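Heme-binding protein A / AI-2 binding protein A (Helicobacter pylori SS1, PDB 6OFQ) binds peptides in the periplasm, as in its complex with the peptide STSA, and probably hands them to an ABC transporter for uptake. Local coordinates at residues G290-W295 with G427-I432; D88-T93 with N169-P174; T376-S381 with K403-E408; T105-K110 with K206-T211; V284-A289 with V507-K512. One frame throughout, in Å; residues are numbered along the deposited sequence. Where two conformers were deposited one is given.

Contact 1 (G290-W295 with G427-I432); sequences GLLASW and GWMADI
Trp428 O is gripped twice from across the sheet: Ala293 N donates a backbone hydrogen bond of 2.9 Å, and the CA-H of Leu292 makes a longer contact. The partner carbonyl, Ala293 O, is used the same way, by Trp428 N and by the CA-H of Gly427, as is usual where antiparallel strands alternate hydrogen-bonded and non-hydrogen-bonded pairs. Beyond the last strand residue the pairing runs one step further, since Ala430 N reaches Leu291 O with an almost straight N-H...O angle of 174°. Leu292 brings its CD2 branch to within 3.8 Å of Met429 SD, and the bend of Met429 at chi2 (61°) carries the thioether on, so that Met429 CE rests 4.0 Å from Leu291 CB. Leu291 CB also meets Ala430 CB at 3.8 Å. At the other end the six-membered ring of Trp295 lies beneath Gly427, whose N stands over its rim, while Trp428 CB comes in the ring plane, 3.8 Å from Trp295 CH2. Trp295 also packs against Tyr497 and Trp443, and Trp428 gives its NE1 proton to Asn437 on helix 436-443. Strand 292-298 thus runs between strands 423-429 and 497-510, with helix 436-443 covering the face that carries Trp428.

Contact 2 (D88-T93 with N169-P174); sequences DGLVYT and NGPEAP
Leu90 reaches across to the loop 169-174 with one methyl. Its CB does not point at the loop, but chi1 of -59° swings CG toward it and chi2 turns the CD2 branch onto Gly170, with Leu90 CD2 3.7 Å from Gly170 CA and 4.0 Å from Pro171 CD. CB and CG themselves stay back from the loop. Pro171 CB in turn rests 3.8 Å from Asp88 O. The backbone that presents Leu90 is an Asx turn: Leu90 N donates to Asp88 OD1 from above the carboxylate plane, and Ser86 OG is hydrogen-bonded to the same oxygen. This turn leads into strand 91-96 of an antiparallel sheet, between strands 75-85 and 163-168, the latter running on into the loop. Further along, Tyr92 points toward the loop, and two waters fill the interval at the edge of its ring. Water 1 donates to Gly89 O at 2.7 Å, accepts from Glu172 N at 2.9 Å and is also hydrogen-bonded to Tyr92 OH. Water 2 joins Tyr92 OH, 2.8 Å away, to Ala173 O. Glu172 sends its carboxylate away from this contact, to salt bridges with Lys472 and Arg473, while Phe175 meets the ring of Tyr92 edge-to-face.

Contact 3 (T376-S381 with K403-E408); sequences TIFTTS and KIEVYE
The ring of Phe378 has the edge of Tyr407 over one face: Tyr407 CE2 stands above its centre, the centroids lie 4.7 Å apart and the planes are inclined at 53°, an edge-to-face pair. The carboxylate of Glu405 lies alongside the same ring, its plane turned by 23° from that of the ring, with OE1 3.3 Å from Phe378 CE1. Three groups hold this carboxylate. Tyr407 OH donates to Glu405 OE1 at 2.6 Å from above the carboxylate plane, Lys403 NZ makes a salt bridge to Glu405 OE2 of 2.9 Å on the anti side, tilted out of that plane, and water 3 bridges Glu405 OE2 to Thr376 OG1. Fixed at both oxygens, the group should have little freedom to rotate, and the nearby ammonium would probably favour its ionised form. The methyl CG2 of Thr376 rests against the carboxylate carbon, 3.7 Å from Glu405 CD. On the other face of the sheet Ile377 CG2 meets Ile404 CG1 at 3.8 Å, and Thr379 CG2 packs against both Ile404 and Val406. Beneath the side chains, five backbone hydrogen bonds alternate between the strands in parallel fashion, the last, Ser381 N to Tyr407 O, being the most bent at 138°. Strands 373-380 and 400-407 are the two strands of a beta-alpha-beta crossover through helix 386-396, which covers the face of Ile377, Thr379 and Ile404; helix 409-417 packs on the face of Phe378 and Tyr407, and strand 423-429 continues the sheet beyond strand 373-380.

Contact 4 (T105-K110 with K206-T211); sequences TKYWNK and KKPVGT
Tyr107 is packed tightly against the chain at Lys207 and Pro208. Lys207 CB sits 3.7 Å from the ring centroid and only 10° off the normal, a CH-pi contact over the centre of one face, while Thr105 OG1 lies over the opposite face. At the tip, Tyr107 OH donates a hydrogen bond of 2.7 Å to Pro208 O, a carbonyl that approaches at the ring edge; the donor is tilted 27° from the carbonyl plane. The ring comes from a type I turn, Thr105 to Trp108, that is also an ST turn: Thr105 OG1 accepts from Tyr107 N at 3.2 Å, and more weakly from Trp108 N. Holding CG between the backbone N and the carbonyl carbon (chi1 51°), Tyr107 lays its ring over that threonine. Two loops are joined here, one leading to helix 116-127 and the other to strand 214-220. Val209 extends the buried side, its CG1 touching Trp108 CD1 at 3.7 Å and its CG2 meeting Tyr107 CE1 at 3.9 Å. Tyr191 of helix 189-197 packs on Tyr107, Trp108 and Val209 and donates to Lys207 O. The looser side belongs to the lysine: beyond CB the extended Lys207 chain leads away from the ring, and its NZ makes a long, weak ion pair with Glu203.

Contact 5 (V284-A289 with V507-K512); sequences VVDKSA and VPHLSK
Strands 284-288 and 507-510 run antiparallel, and four backbone hydrogen bonds pair Val284 with His509 and Asp286 with Val507, the straightest being Val284 N to His509 O (2.9 Å, 177°). The side chains of these two pairs share one face of the sheet, and there the imidazole of His509 is held at both nitrogens. Its NE2 donates to Asp286 OD1 at 2.8 Å; the oxygen lies near the ring plane, yet the nitrogen stands above the carboxylate plane, the two planes being 76° apart. His509 ND1 donates to Leu510 O, also at 2.8 Å. With both ring nitrogens donating, the imidazole may carry a positive charge that the carboxylate would stabilise. Its placement follows from chi1 of 58°, which sets CG between the backbone N and the carbonyl carbon and swings the ring over Val284. Val284 CB lies over the ring face, 4.2 Å from the centroid in a CH-pi contact, with CG1 3.6 Å from His509 NE2, while CG2 meets Ser511 CB. On the opposite face of the sheet Val285 CG2 touches Pro508 CB at 4.1 Å, and helix 274-278 covers both residues. Leu265 of strand 265-266 packs on Val507 and His509. The arrangement is an antiparallel ladder at the C-terminal part of the long strand 497-510 in the mixed sheet, with a cross-strand His-carboxylate hydrogen bond on the face of Val284, Asp286, Val507 and His509.

How the contacts relate
Contacts 1, 3 and 5 share one mixed sheet. Strand 423-429 of contact 1 is flanked by strand 373-380 of contact 3, while strand 292-298 pairs with strand 497-510, whose far end enters contact 5. Contacts 1 and 5 have centres 19 Å apart and segments that adjoin in sequence; contacts 1 and 3 stand 21 Å apart between centres. Contact 2 lies on a separate antiparallel sheet, its centre 42 Å from that of contact 3 and across the chain's centre, though its nearest atoms come within about 4 Å of contact 1. Contact 4, between loops, alternates with contact 2 along the chain, their centres 34 Å apart. Contact 1 is the most central of the five, 7 Å from the chain's centre.

Contact 1 (G290-W295 with G427-I432)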
# COMPACT_ATOMS: atom_id res chain seq x y z
N GLY A 290 -6.30 -12.91 0.99
CA GLY A 290 -5.67 -11.56 1.08
C GLY A 290 -4.34 -11.50 0.32
O GLY A 290 -3.69 -12.50 0.01
N LEU A 291 -3.89 -10.28 0.07
CA LEU A 291 -2.59 -9.93 -0.54
C LEU A 291 -1.74 -9.13 0.45
O LEU A 291 -0.92 -8.29 0.07
CB LEU A 291 -2.70 -9.19 -1.85
CG LEU A 291 -3.25 -10.05 -2.97
CD1 LEU A 291 -3.68 -9.22 -4.16
CD2 LEU A 291 -2.08 -10.86 -3.52
N LEU A 292 -1.93 -9.45 1.72
CA LEU A 292 -1.37 -8.71 2.85
C LEU A 292 -0.29 -9.46 3.57
O LEU A 292 -0.37 -10.68 3.76
CB LEU A 292 -2.50 -8.50 3.90
CG LEU A 292 -3.75 -7.77 3.42
CD1 LEU A 292 -5.02 -8.08 4.19
CD2 LEU A 292 -3.43 -6.29 3.56
N ALA A 293 0.71 -8.75 4.09
CA ALA A 293 1.69 -9.32 4.99
C ALA A 293 1.89 -8.36 6.16
O ALA A 293 1.79 -7.14 5.98
CB ALA A 293 3.02 -9.60 4.31
N SER A 294 2.11 -8.90 7.36
CA SER A 294 2.34 -8.14 8.60
C SER A 294 3.52 -8.76 9.32
O SER A 294 3.59 -9.96 9.49
CB SER A 294 1.05 -8.25 9.46
OG SER A 294 1.22 -7.48 10.64
N TRP A 295 4.42 -7.90 9.81
CA TRP A 295 5.72 -8.39 10.36
C TRP A 295 6.26 -7.40 11.37
O TRP A 295 5.67 -6.34 11.57
CB TRP A 295 6.73 -8.74 9.26
CG TRP A 295 7.23 -7.58 8.45
CD1 TRP A 295 8.32 -6.82 8.71
CD2 TRP A 295 6.61 -7.00 7.31
NE1 TRP A 295 8.46 -5.83 7.76
CE2 TRP A 295 7.42 -5.92 6.87
CE3 TRP A 295 5.47 -7.30 6.57
CZ2 TRP A 295 7.10 -5.15 5.76
CZ3 TRP A 295 5.16 -6.54 5.48
CH2 TRP A 295 5.96 -5.46 5.10
N GLY A 427 3.42 -3.46 7.83
CA GLY A 427 2.49 -4.21 7.00
C GLY A 427 2.51 -3.63 5.60
O GLY A 427 2.75 -2.44 5.33
N TRP A 428 2.08 -4.49 4.69
CA TRP A 428 1.99 -4.14 3.28
C TRP A 428 0.85 -4.88 2.60
O TRP A 428 0.62 -6.09 2.83
CB TRP A 428 3.25 -4.55 2.53
CG TRP A 428 3.44 -3.99 1.16
CD1 TRP A 428 3.40 -4.69 -0.03
CD2 TRP A 428 3.86 -2.68 0.84
NE1 TRP A 428 3.77 -3.88 -1.06
CE2 TRP A 428 4.05 -2.63 -0.55
CE3 TRP A 428 4.06 -1.51 1.60
CZ2 TRP A 428 4.41 -1.46 -1.20
CZ3 TRP A 428 4.45 -0.39 0.95
CH2 TRP A 428 4.66 -0.38 -0.42
N MET A 429 0.10 -4.16 1.81
CA MET A 429 -0.88 -4.71 0.87
C MET A 429 -0.27 -4.58 -0.51
O MET A 429 0.19 -3.50 -0.92
CB MET A 429 -2.12 -3.82 0.94
CG MET A 429 -3.13 -4.04 -0.17
SD MET A 429 -3.80 -5.72 -0.16
CE MET A 429 -4.66 -5.76 -1.75
N ALA A 430 -0.24 -5.69 -1.24
CA ALA A 430 0.21 -5.66 -2.63
C ALA A 430 -0.43 -4.53 -3.40
O ALA A 430 -1.65 -4.40 -3.43
CB ALA A 430 -0.07 -6.97 -3.34
N ASP A 431 0.41 -3.81 -4.15
CA ASP A 431 -0.07 -2.90 -5.17
C ASP A 431 -0.33 -3.58 -6.50
O ASP A 431 -1.14 -3.11 -7.29
CB ASP A 431 0.90 -1.72 -5.39
CG ASP A 431 1.22 -1.02 -4.07
OD1 ASP A 431 0.25 -0.54 -3.40
OD2 ASP A 431 2.43 -1.00 -3.71
N ILE A 432 0.47 -4.60 -6.81
CA ILE A 432 0.48 -5.40 -8.05
C ILE A 432 0.75 -6.83 -7.59
O ILE A 432 1.39 -7.03 -6.56
CB ILE A 432 1.52 -4.85 -9.04
CG1 ILE A 432 2.94 -5.10 -8.58
CG2 ILE A 432 1.18 -3.41 -9.38
CD1 ILE A 432 3.99 -4.74 -9.62

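Contact 2 (D88-T93 with N169-P174)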
# COMPACT_ATOMS: atom_id res chain seq x y z
N ASP A 88 12.49 -6.07 -26.93
CA ASP A 88 13.64 -6.04 -26.01
C ASP A 88 13.25 -5.42 -24.68
O ASP A 88 14.11 -5.25 -23.80
CB ASP A 88 14.78 -5.29 -26.66
CG ASP A 88 14.41 -3.94 -27.18
OD1 ASP A 88 13.38 -3.38 -26.73
OD2 ASP A 88 15.10 -3.37 -28.09
N GLY A 89 12.00 -5.05 -24.49
CA GLY A 89 11.57 -4.45 -23.24
C GLY A 89 11.94 -3.01 -22.99
O GLY A 89 11.80 -2.50 -21.86
N LEU A 90 12.55 -2.32 -23.98
CA LEU A 90 13.12 -1.02 -23.75
C LEU A 90 12.20 0.17 -24.01
O LEU A 90 12.46 1.27 -23.49
CB LEU A 90 14.41 -0.84 -24.54
CG LEU A 90 15.49 -1.88 -24.20
CD1 LEU A 90 16.67 -1.66 -25.13
CD2 LEU A 90 15.92 -1.70 -22.73
N VAL A 91 11.23 -0.01 -24.90
CA VAL A 91 10.41 1.11 -25.33
C VAL A 91 8.95 0.80 -25.17
O VAL A 91 8.49 -0.21 -25.69
CB VAL A 91 10.74 1.54 -26.76
CG1 VAL A 91 9.91 2.76 -27.18
CG2 VAL A 91 12.17 1.92 -26.90
N TYR A 92 8.25 1.66 -24.43
CA TYR A 92 6.80 1.54 -24.21
C TYR A 92 6.10 2.76 -24.77
O TYR A 92 6.40 3.87 -24.35
CB TYR A 92 6.41 1.47 -22.72
CG TYR A 92 6.88 0.24 -22.00
CD1 TYR A 92 8.22 -0.07 -21.82
CD2 TYR A 92 5.95 -0.59 -21.38
CE1 TYR A 92 8.60 -1.19 -21.11
CE2 TYR A 92 6.35 -1.69 -20.65
CZ TYR A 92 7.66 -1.98 -20.50
OH TYR A 92 8.09 -3.09 -19.81
N THR A 93 5.23 2.57 -25.76
CA THR A 93 4.51 3.69 -26.36
C THR A 93 3.02 3.57 -26.01
O THR A 93 2.40 2.55 -26.26
CB THR A 93 4.64 3.68 -27.89
OG1 THR A 93 6.03 3.71 -28.26
CG2 THR A 93 4.03 4.92 -28.46
N ASN A 169 16.28 2.27 -19.28
CA ASN A 169 17.69 1.94 -19.30
C ASN A 169 17.97 0.46 -19.43
O ASN A 169 19.12 0.09 -19.72
CB ASN A 169 18.37 2.54 -18.07
CG ASN A 169 18.54 4.04 -18.16
OD1 ASN A 169 19.06 4.54 -19.17
ND2 ASN A 169 18.16 4.78 -17.11
N GLY A 170 16.96 -0.38 -19.18
CA GLY A 170 17.14 -1.82 -19.25
C GLY A 170 15.73 -2.40 -19.11
O GLY A 170 14.80 -1.71 -18.69
N PRO A 171 15.54 -3.66 -19.53
CA PRO A 171 14.21 -4.26 -19.41
C PRO A 171 13.79 -4.34 -17.94
O PRO A 171 14.61 -4.53 -17.05
CB PRO A 171 14.36 -5.67 -19.99
CG PRO A 171 15.82 -5.88 -20.09
CD PRO A 171 16.54 -4.61 -20.07
N GLU A 172 12.50 -4.11 -17.71
CA GLU A 172 11.91 -3.97 -16.37
C GLU A 172 10.57 -4.68 -16.40
O GLU A 172 9.55 -4.13 -16.74
CB GLU A 172 11.77 -2.48 -16.02
CG GLU A 172 11.30 -2.20 -14.61
CD GLU A 172 12.32 -2.50 -13.52
OE1 GLU A 172 13.52 -2.31 -13.73
OE2 GLU A 172 11.78 -2.86 -12.43
N ALA A 173 10.53 -5.95 -16.01
CA ALA A 173 9.34 -6.77 -16.09
C ALA A 173 8.13 -6.14 -15.39
O ALA A 173 7.06 -6.17 -15.98
CB ALA A 173 9.59 -8.20 -15.60
N PRO A 174 8.30 -5.58 -14.20
CA PRO A 174 7.13 -4.93 -13.54
C PRO A 174 6.67 -3.62 -14.09
O PRO A 174 5.67 -3.10 -13.61
CB PRO A 174 7.63 -4.70 -12.10
CG PRO A 174 8.85 -5.53 -11.97
CD PRO A 174 9.47 -5.63 -13.30
O HOH W 1 10.65 -3.90 -19.88
O HOH W 2 6.36 -4.46 -18.16

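Contact 3 (T376-S381 with K403-E408)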
# COMPACT_ATOMS: atom_id res chain seq x y z
N THR A 376 12.99 -0.91 22.33
CA THR A 376 11.73 -0.21 22.23
C THR A 376 11.03 -0.80 21.02
O THR A 376 11.69 -1.22 20.06
CB THR A 376 11.98 1.27 22.05
OG1 THR A 376 12.55 1.79 23.26
CG2 THR A 376 10.72 2.05 21.82
N ILE A 377 9.72 -0.93 21.10
CA ILE A 377 8.90 -1.27 19.94
C ILE A 377 7.97 -0.11 19.71
O ILE A 377 7.35 0.43 20.63
CB ILE A 377 8.13 -2.58 20.13
CG1 ILE A 377 7.45 -3.01 18.82
CG2 ILE A 377 7.09 -2.55 21.23
CD1 ILE A 377 6.94 -4.43 18.87
N PHE A 378 7.79 0.28 18.45
CA PHE A 378 6.79 1.25 18.07
C PHE A 378 5.54 0.51 17.64
O PHE A 378 5.67 -0.52 16.94
CB PHE A 378 7.21 2.09 16.84
CG PHE A 378 8.20 3.18 17.08
CD1 PHE A 378 8.91 3.26 18.25
CD2 PHE A 378 8.48 4.12 16.10
CE1 PHE A 378 9.81 4.29 18.51
CE2 PHE A 378 9.34 5.16 16.38
CZ PHE A 378 10.04 5.22 17.54
N THR A 379 4.38 1.03 18.02
CA THR A 379 3.10 0.54 17.53
C THR A 379 2.20 1.74 17.27
O THR A 379 2.54 2.87 17.64
CB THR A 379 2.50 -0.41 18.57
OG1 THR A 379 1.33 -1.03 18.00
CG2 THR A 379 2.12 0.27 19.86
N THR A 380 1.12 1.50 16.53
CA THR A 380 0.13 2.54 16.26
C THR A 380 -1.01 2.52 17.24
O THR A 380 -1.29 1.52 17.91
CB THR A 380 -0.54 2.35 14.89
OG1 THR A 380 -1.42 1.21 14.94
CG2 THR A 380 0.48 2.11 13.79
N SER A 381 -1.66 3.68 17.32
CA SER A 381 -2.79 3.79 18.24
C SER A 381 -3.99 2.93 17.82
O SER A 381 -4.76 2.50 18.68
CB SER A 381 -3.24 5.26 18.34
OG SER A 381 -3.56 5.73 17.07
N LYS A 403 10.23 -1.64 25.80
CA LYS A 403 9.36 -0.53 26.09
C LYS A 403 8.45 -0.31 24.89
O LYS A 403 8.95 -0.32 23.75
CB LYS A 403 10.17 0.73 26.37
CG LYS A 403 9.40 2.03 26.58
CD LYS A 403 10.34 3.23 26.38
CE LYS A 403 9.92 4.51 27.09
NZ LYS A 403 9.30 5.51 26.18
N ILE A 404 7.16 -0.04 25.12
CA ILE A 404 6.17 0.18 24.08
C ILE A 404 5.91 1.66 23.89
O ILE A 404 5.58 2.36 24.85
CB ILE A 404 4.85 -0.54 24.35
CG1 ILE A 404 5.07 -2.05 24.44
CG2 ILE A 404 3.80 -0.22 23.30
CD1 ILE A 404 3.87 -2.80 24.96
N GLU A 405 6.15 2.18 22.70
CA GLU A 405 5.80 3.57 22.35
C GLU A 405 4.69 3.55 21.29
O GLU A 405 4.74 2.80 20.30
CB GLU A 405 7.00 4.33 21.82
CG GLU A 405 8.03 4.58 22.92
CD GLU A 405 9.25 5.34 22.48
OE1 GLU A 405 9.28 5.83 21.33
OE2 GLU A 405 10.09 5.59 23.39
N VAL A 406 3.66 4.37 21.49
CA VAL A 406 2.46 4.34 20.65
C VAL A 406 2.40 5.67 19.92
O VAL A 406 2.48 6.73 20.54
CB VAL A 406 1.18 4.14 21.51
CG1 VAL A 406 -0.02 3.98 20.62
CG2 VAL A 406 1.33 2.95 22.42
N TYR A 407 2.13 5.64 18.60
CA TYR A 407 2.03 6.84 17.80
C TYR A 407 0.77 6.77 16.93
O TYR A 407 0.38 5.69 16.48
CB TYR A 407 3.22 6.95 16.83
CG TYR A 407 4.53 7.11 17.57
CD1 TYR A 407 4.85 8.33 18.13
CD2 TYR A 407 5.32 6.01 17.90
CE1 TYR A 407 6.00 8.49 18.87
CE2 TYR A 407 6.47 6.16 18.65
CZ TYR A 407 6.81 7.40 19.10
OH TYR A 407 7.93 7.56 19.93
N GLU A 408 0.16 7.93 16.68
CA GLU A 408 -0.92 7.97 15.70
C GLU A 408 -0.32 7.71 14.32
O GLU A 408 0.88 7.82 14.10
CB GLU A 408 -1.46 9.41 15.70
CG GLU A 408 -2.03 9.85 17.05
CD GLU A 408 -3.26 9.06 17.42
OE1 GLU A 408 -4.09 8.79 16.53
OE2 GLU A 408 -3.41 8.68 18.60
O HOH W 3 12.58 4.57 23.53

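Contact 4 (T105-K110 with K206-T211)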
# COMPACT_ATOMS: atom_id res chain seq x y z
N THR A 105 -14.68 21.65 -9.76
CA THR A 105 -15.08 21.73 -8.37
C THR A 105 -15.26 23.21 -8.05
O THR A 105 -14.89 24.06 -8.89
CB THR A 105 -13.94 21.19 -7.50
OG1 THR A 105 -12.81 22.05 -7.65
CG2 THR A 105 -13.57 19.72 -7.81
N LYS A 106 -15.52 23.52 -6.79
CA LYS A 106 -15.62 24.96 -6.44
C LYS A 106 -14.29 25.69 -6.54
O LYS A 106 -14.23 26.92 -6.72
CB LYS A 106 -16.28 25.09 -5.07
CG LYS A 106 -15.37 24.92 -3.88
CD LYS A 106 -16.15 25.15 -2.58
CE LYS A 106 -15.40 24.67 -1.35
NZ LYS A 106 -15.87 25.29 -0.08
N TYR A 107 -13.16 24.99 -6.43
CA TYR A 107 -11.83 25.55 -6.40
C TYR A 107 -11.09 25.50 -7.76
O TYR A 107 -9.96 26.00 -7.88
CB TYR A 107 -10.97 24.95 -5.29
CG TYR A 107 -10.97 23.43 -5.29
CD1 TYR A 107 -10.09 22.73 -6.11
CD2 TYR A 107 -11.82 22.73 -4.46
CE1 TYR A 107 -10.10 21.36 -6.11
CE2 TYR A 107 -11.77 21.36 -4.40
CZ TYR A 107 -10.93 20.66 -5.26
OH TYR A 107 -10.95 19.28 -5.21
N TRP A 108 -11.66 24.75 -8.68
CA TRP A 108 -11.14 24.59 -10.03
C TRP A 108 -12.32 24.52 -11.00
O TRP A 108 -12.96 23.49 -11.25
CB TRP A 108 -10.18 23.38 -10.11
CG TRP A 108 -9.68 23.15 -11.50
CD1 TRP A 108 -9.90 22.09 -12.30
CD2 TRP A 108 -8.81 24.00 -12.26
NE1 TRP A 108 -9.26 22.20 -13.51
CE2 TRP A 108 -8.56 23.36 -13.49
CE3 TRP A 108 -8.24 25.25 -12.02
CZ2 TRP A 108 -7.76 23.94 -14.46
CZ3 TRP A 108 -7.49 25.84 -12.98
CH2 TRP A 108 -7.23 25.16 -14.18
N ASN A 109 -12.67 25.68 -11.57
CA ASN A 109 -13.85 25.70 -12.42
C ASN A 109 -13.64 25.51 -13.91
O ASN A 109 -14.61 25.34 -14.64
CB ASN A 109 -14.68 26.97 -12.12
CG ASN A 109 -15.85 27.18 -13.09
OD1 ASN A 109 -15.82 28.10 -13.91
ND2 ASN A 109 -16.88 26.32 -13.00
N LYS A 110 -12.38 25.54 -14.36
CA LYS A 110 -12.06 25.46 -15.77
C LYS A 110 -12.21 24.02 -16.23
O LYS A 110 -11.87 23.11 -15.47
CB LYS A 110 -10.64 25.98 -15.95
CG LYS A 110 -10.22 26.24 -17.39
CD LYS A 110 -8.77 26.69 -17.39
CE LYS A 110 -8.28 27.10 -18.78
NZ LYS A 110 -8.61 28.52 -19.02
N LYS A 206 -4.03 19.10 -1.35
CA LYS A 206 -5.14 19.31 -0.41
C LYS A 206 -6.51 19.39 -1.06
O LYS A 206 -7.51 18.90 -0.49
CB LYS A 206 -4.95 20.62 0.37
CG LYS A 206 -3.73 20.54 1.27
CD LYS A 206 -3.52 21.81 2.09
CE LYS A 206 -2.46 21.56 3.17
NZ LYS A 206 -1.11 22.07 2.80
N LYS A 207 -6.52 19.93 -2.27
CA LYS A 207 -7.77 20.18 -2.99
C LYS A 207 -7.56 19.60 -4.39
O LYS A 207 -7.10 20.28 -5.30
CB LYS A 207 -8.07 21.70 -2.99
CG LYS A 207 -8.47 22.21 -1.61
CD LYS A 207 -8.61 23.72 -1.64
CE LYS A 207 -8.88 24.17 -0.20
NZ LYS A 207 -8.80 25.65 0.04
N PRO A 208 -7.76 18.28 -4.56
CA PRO A 208 -7.23 17.60 -5.71
C PRO A 208 -8.11 17.71 -6.93
O PRO A 208 -9.31 17.85 -6.83
CB PRO A 208 -7.14 16.16 -5.20
CG PRO A 208 -8.32 16.01 -4.25
CD PRO A 208 -8.29 17.35 -3.53
N VAL A 209 -7.50 17.55 -8.12
CA VAL A 209 -8.15 17.47 -9.39
C VAL A 209 -7.70 16.25 -10.19
O VAL A 209 -6.52 16.14 -10.45
CB VAL A 209 -7.91 18.78 -10.18
CG1 VAL A 209 -8.51 18.70 -11.57
CG2 VAL A 209 -8.54 19.97 -9.43
N GLY A 210 -8.63 15.37 -10.50
CA GLY A 210 -8.30 14.12 -11.22
C GLY A 210 -9.27 13.89 -12.35
O GLY A 210 -10.09 14.76 -12.69
N THR A 211 -9.24 12.70 -12.92
CA THR A 211 -10.16 12.26 -13.95
C THR A 211 -11.09 11.12 -13.57
O THR A 211 -11.87 10.68 -14.39
CB THR A 211 -9.39 11.83 -15.21
OG1 THR A 211 -8.50 10.76 -14.89
CG2 THR A 211 -8.58 12.93 -15.84

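Contact 5 (V284-A289 with V507-K512)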
# COMPACT_ATOMS: atom_id res chain seq x y z
N VAL A 284 -23.05 -8.78 6.69
CA VAL A 284 -22.27 -9.81 5.95
C VAL A 284 -20.83 -9.47 6.34
O VAL A 284 -20.45 -8.28 6.37
CB VAL A 284 -22.53 -9.69 4.43
CG1 VAL A 284 -21.53 -10.39 3.50
CG2 VAL A 284 -23.95 -10.18 4.14
N VAL A 285 -19.98 -10.48 6.46
CA VAL A 285 -18.57 -10.24 6.66
C VAL A 285 -17.89 -10.95 5.49
O VAL A 285 -17.80 -12.19 5.47
CB VAL A 285 -18.07 -10.75 8.00
CG1 VAL A 285 -16.58 -10.50 8.12
CG2 VAL A 285 -18.77 -9.99 9.11
N ASP A 286 -17.33 -10.15 4.57
CA ASP A 286 -16.59 -10.75 3.46
C ASP A 286 -15.22 -11.20 3.94
O ASP A 286 -14.59 -10.54 4.79
CB ASP A 286 -16.28 -9.66 2.41
CG ASP A 286 -17.47 -9.12 1.67
OD1 ASP A 286 -18.58 -9.65 1.83
OD2 ASP A 286 -17.23 -8.25 0.79
N LYS A 287 -14.74 -12.36 3.46
CA LYS A 287 -13.43 -12.87 3.86
C LYS A 287 -12.75 -13.47 2.67
O LYS A 287 -13.38 -14.23 1.91
CB LYS A 287 -13.54 -13.96 4.94
CG LYS A 287 -14.30 -13.54 6.18
CD LYS A 287 -14.37 -14.64 7.26
CE LYS A 287 -15.53 -14.37 8.19
NZ LYS A 287 -16.83 -14.67 7.49
N SER A 288 -11.48 -13.11 2.49
CA SER A 288 -10.66 -13.82 1.52
C SER A 288 -9.20 -13.89 1.95
O SER A 288 -8.85 -13.32 2.97
CB SER A 288 -10.78 -13.17 0.14
OG SER A 288 -10.21 -11.87 0.12
N ALA A 289 -8.39 -14.72 1.29
CA ALA A 289 -7.06 -14.96 1.80
C ALA A 289 -6.16 -13.76 1.99
O ALA A 289 -5.40 -13.56 2.96
CB ALA A 289 -6.34 -15.91 0.86
N VAL A 507 -13.94 -7.96 5.90
CA VAL A 507 -14.63 -6.67 5.67
C VAL A 507 -16.11 -6.80 5.98
O VAL A 507 -16.89 -7.30 5.18
CB VAL A 507 -14.41 -6.15 4.23
CG1 VAL A 507 -15.28 -4.89 4.05
CG2 VAL A 507 -12.98 -5.81 3.97
N PRO A 508 -16.51 -6.33 7.19
CA PRO A 508 -17.95 -6.32 7.48
C PRO A 508 -18.72 -5.20 6.80
O PRO A 508 -18.19 -4.09 6.60
CB PRO A 508 -17.95 -6.01 8.99
CG PRO A 508 -16.56 -6.26 9.49
CD PRO A 508 -15.68 -5.90 8.31
N HIS A 509 -19.92 -5.51 6.32
CA HIS A 509 -20.75 -4.51 5.71
C HIS A 509 -22.20 -4.88 5.81
O HIS A 509 -22.55 -6.00 6.14
CB HIS A 509 -20.35 -4.27 4.25
CG HIS A 509 -20.42 -5.48 3.40
ND1 HIS A 509 -21.56 -5.89 2.73
CD2 HIS A 509 -19.50 -6.43 3.15
CE1 HIS A 509 -21.31 -6.99 2.05
NE2 HIS A 509 -20.07 -7.35 2.32
N LEU A 510 -23.05 -3.87 5.61
CA LEU A 510 -24.47 -4.20 5.48
C LEU A 510 -24.78 -5.07 4.26
O LEU A 510 -24.11 -4.93 3.22
CB LEU A 510 -25.32 -2.91 5.49
CG LEU A 510 -25.13 -1.98 6.63
CD1 LEU A 510 -25.91 -0.70 6.44
CD2 LEU A 510 -25.53 -2.58 7.96
N SER A 511 -25.76 -5.95 4.40
CA SER A 511 -26.17 -6.83 3.30
C SER A 511 -26.58 -6.10 2.04
O SER A 511 -26.34 -6.61 0.94
CB SER A 511 -27.27 -7.80 3.74
OG SER A 511 -28.40 -7.06 4.16
N LYS A 512 -27.14 -4.90 2.20
CA LYS A 512 -27.57 -4.12 1.04
C LYS A 512 -26.39 -3.60 0.22
O LYS A 512 -26.57 -3.15 -0.90
CB LYS A 512 -28.38 -2.85 1.43
CG LYS A 512 -27.61 -1.76 2.17
CD LYS A 512 -28.26 -0.39 2.52
CE LYS A 512 -28.98 -0.56 3.82
NZ LYS A 512 -29.77 0.66 4.18